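Local coordinates for protein taurocyamine kinase (Schistosoma mansoni, PDB 4WOD) that reversibly transfers phosphate from ATP to taurocyamine, working with magnesium, as a duplicated member of the ATP:guanido phosphotransferase family, at residues 575-580 with 603-608. The protein carries 4 engineered substitutions. Numbering follows the deposited sequence.
Sequences SKTFLV and YKRLIE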
loop_
_atom_site.group_PDB
_atom_site.type_symbol
_atom_site.label_atom_id
_atom_site.label_comp_id
_atom_site.label_asym_id
_atom_site.label_seq_id
_atom_site.Cartn_x
_atom_site.Cartn_y
_atom_site.Cartn_z
ATOM N N SER A 575 24.942 22.001 -12.346
ATOM C CA SER A 575 25.860 21.621 -11.275
ATOM C C SER A 575 25.215 20.837 -10.139
ATOM O O SER A 575 25.919 20.339 -9.259
ATOM C CB SER A 575 26.513 22.870 -10.674
ATOM O OG SER A 575 27.293 23.537 -11.640
ATOM N N LYS A 576 23.882 20.782 -10.142
ATOM C CA LYS A 576 23.104 20.127 -9.086
ATOM C C LYS A 576 23.352 20.743 -7.709
ATOM O O LYS A 576 23.352 20.042 -6.695
ATOM C CB LYS A 576 23.392 18.619 -9.058
ATOM C CG LYS A 576 22.968 17.929 -10.331
ATOM C CD LYS A 576 23.513 16.520 -10.436
ATOM C CE LYS A 576 23.647 16.117 -11.908
ATOM N NZ LYS A 576 23.952 14.674 -12.104
ATOM N N THR A 577 23.512 22.064 -7.688
ATOM C CA THR A 577 23.748 22.816 -6.466
ATOM C C THR A 577 22.551 23.683 -6.111
ATOM O O THR A 577 22.517 24.305 -5.055
ATOM C CB THR A 577 24.980 23.711 -6.576
ATOM O OG1 THR A 577 24.795 24.649 -7.640
ATOM C CG2 THR A 577 26.218 22.870 -6.833
ATOM N N PHE A 578 21.568 23.699 -6.997
ATOM C CA PHE A 578 20.304 24.364 -6.736
ATOM C C PHE A 578 19.201 23.468 -7.293
ATOM O O PHE A 578 19.223 23.111 -8.465
ATOM C CB PHE A 578 20.264 25.770 -7.371
ATOM C CG PHE A 578 18.981 26.505 -7.104
ATOM C CD1 PHE A 578 18.754 27.092 -5.870
ATOM C CD2 PHE A 578 17.993 26.579 -8.078
ATOM C CE1 PHE A 578 17.554 27.762 -5.607
ATOM C CE2 PHE A 578 16.789 27.253 -7.824
ATOM C CZ PHE A 578 16.574 27.829 -6.589
ATOM N N LEU A 579 18.267 23.069 -6.433
ATOM C CA LEU A 579 17.244 22.100 -6.822
ATOM C C LEU A 579 15.906 22.510 -6.228
ATOM O O LEU A 579 15.877 23.149 -5.186
ATOM C CB LEU A 579 17.599 20.689 -6.341
ATOM C CG LEU A 579 19.067 20.234 -6.426
ATOM C CD1 LEU A 579 19.748 20.569 -5.114
ATOM C CD2 LEU A 579 19.170 18.745 -6.745
ATOM N N VAL A 580 14.816 22.131 -6.892
ATOM C CA VAL A 580 13.475 22.380 -6.372
ATOM C C VAL A 580 12.637 21.116 -6.553
ATOM O O VAL A 580 12.559 20.577 -7.650
ATOM C CB VAL A 580 12.763 23.568 -7.073
ATOM C CG1 VAL A 580 11.438 23.888 -6.353
ATOM C CG2 VAL A 580 13.660 24.825 -7.114
ATOM N N TYR A 603 24.018 29.530 1.107
ATOM C CA TYR A 603 22.953 30.412 1.598
ATOM C C TYR A 603 22.631 31.499 0.580
ATOM O O TYR A 603 21.471 31.740 0.269
ATOM C CB TYR A 603 23.374 31.031 2.928
ATOM C CG TYR A 603 22.332 31.907 3.567
ATOM C CD1 TYR A 603 21.364 31.356 4.389
ATOM C CD2 TYR A 603 22.312 33.279 3.345
ATOM C CE1 TYR A 603 20.378 32.142 4.984
ATOM C CE2 TYR A 603 21.328 34.093 3.952
ATOM C CZ TYR A 603 20.363 33.507 4.770
ATOM O OH TYR A 603 19.377 34.264 5.382
ATOM N N LYS A 604 23.673 32.143 0.063
ATOM C CA LYS A 604 23.513 33.180 -0.941
ATOM C C LYS A 604 22.743 32.644 -2.162
ATOM O O LYS A 604 21.767 33.254 -2.587
ATOM C CB LYS A 604 24.882 33.725 -1.363
ATOM C CG LYS A 604 24.813 34.948 -2.293
ATOM C CD LYS A 604 26.169 35.648 -2.408
ATOM C CE LYS A 604 26.132 36.784 -3.427
ATOM N NZ LYS A 604 25.882 36.244 -4.786
ATOM N N ARG A 605 23.169 31.497 -2.696
ATOM C CA ARG A 605 22.506 30.883 -3.847
ATOM C C ARG A 605 21.044 30.563 -3.524
ATOM O O ARG A 605 20.150 30.862 -4.311
ATOM C CB ARG A 605 23.243 29.606 -4.285
ATOM C CG ARG A 605 22.695 28.974 -5.541
ATOM C CD ARG A 605 23.646 27.904 -6.083
ATOM N NE ARG A 605 24.016 26.949 -5.050
ATOM C CZ ARG A 605 25.229 26.831 -4.522
ATOM N NH1 ARG A 605 26.227 27.586 -4.957
ATOM N NH2 ARG A 605 25.443 25.936 -3.568
ATOM N N LEU A 606 20.804 29.964 -2.357
ATOM C CA LEU A 606 19.425 29.741 -1.928
ATOM C C LEU A 606 18.591 31.029 -1.928
ATOM O O LEU A 606 17.520 31.053 -2.537
ATOM C CB LEU A 606 19.365 29.117 -0.534
ATOM C CG LEU A 606 17.902 28.867 -0.123
ATOM C CD1 LEU A 606 17.160 27.988 -1.171
ATOM C CD2 LEU A 606 17.818 28.235 1.250
ATOM N N ILE A 607 19.051 32.084 -1.251
ATOM C CA ILE A 607 18.229 33.300 -1.113
ATOM C C ILE A 607 17.897 33.907 -2.484
ATOM O O ILE A 607 16.758 34.320 -2.760
ATOM C CB ILE A 607 18.912 34.378 -0.210
ATOM C CG1 ILE A 607 19.221 33.812 1.181
ATOM C CG2 ILE A 607 18.039 35.634 -0.106
ATOM C CD1 ILE A 607 18.063 33.106 1.840
ATOM N N GLU A 608 18.887 33.920 -3.361
ATOM C CA GLU A 608 18.707 34.495 -4.673
ATOM C C GLU A 608 17.715 33.667 -5.485
ATOM O O GLU A 608 16.942 34.218 -6.264
ATOM C CB GLU A 608 20.047 34.599 -5.394
ATOM C CG GLU A 608 20.945 35.678 -4.802
ATOM C CD GLU A 608 22.352 35.622 -5.356
ATOM O OE1 GLU A 608 22.633 34.723 -6.188
ATOM O OE2 GLU A 608 23.175 36.468 -4.941
#
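R605 reaches out of helix 599-614 to T577 and F578 in a buried helix-on-sheet contact of the second catalytic domain, where the eight-stranded antiparallel sheet of the phosphagen kinase fold carries this helix on one face. T577 closes the turn between strands 569-573 and 578-582, and F578 begins the second of them; the neighbouring strand 588-595 also lies against the helix, through I590 and S592.

The one hydrogen bond across the contact runs from R605 NE to the backbone O of T577, at 3.0 Å. It is bent, with an N-H...O angle of 140°, and NE sits above the carbonyl plane, 63° out of it, rather than on a lone pair. The R605 chain leaves the helix extended, CG anti to the backbone N, then bends at chi3 (51°), which brings one guanidinium face against the threonine. The two side chains cross at about a right angle, and T577 sets CB over one face, off toward the rim, 3.7 Å from R605 CZ. Beyond NE, the same group is gripped by E522 in a salt bridge through NH1 and by Q594 through NH2, so all three nitrogens have partners and the buried charge is probably well compensated.

Next to the arginine the contact turns apolar. F578 CB lies 4.2 Å from R605 CD, while its ring also meets H523 edge-to-face, and H523 NE2 is hydrogen-bonded to R605 O. L606 starts away from the strand, yet its branch curls back: CD1 ends 4.5 Å from F578 CE1, approaching the ring obliquely.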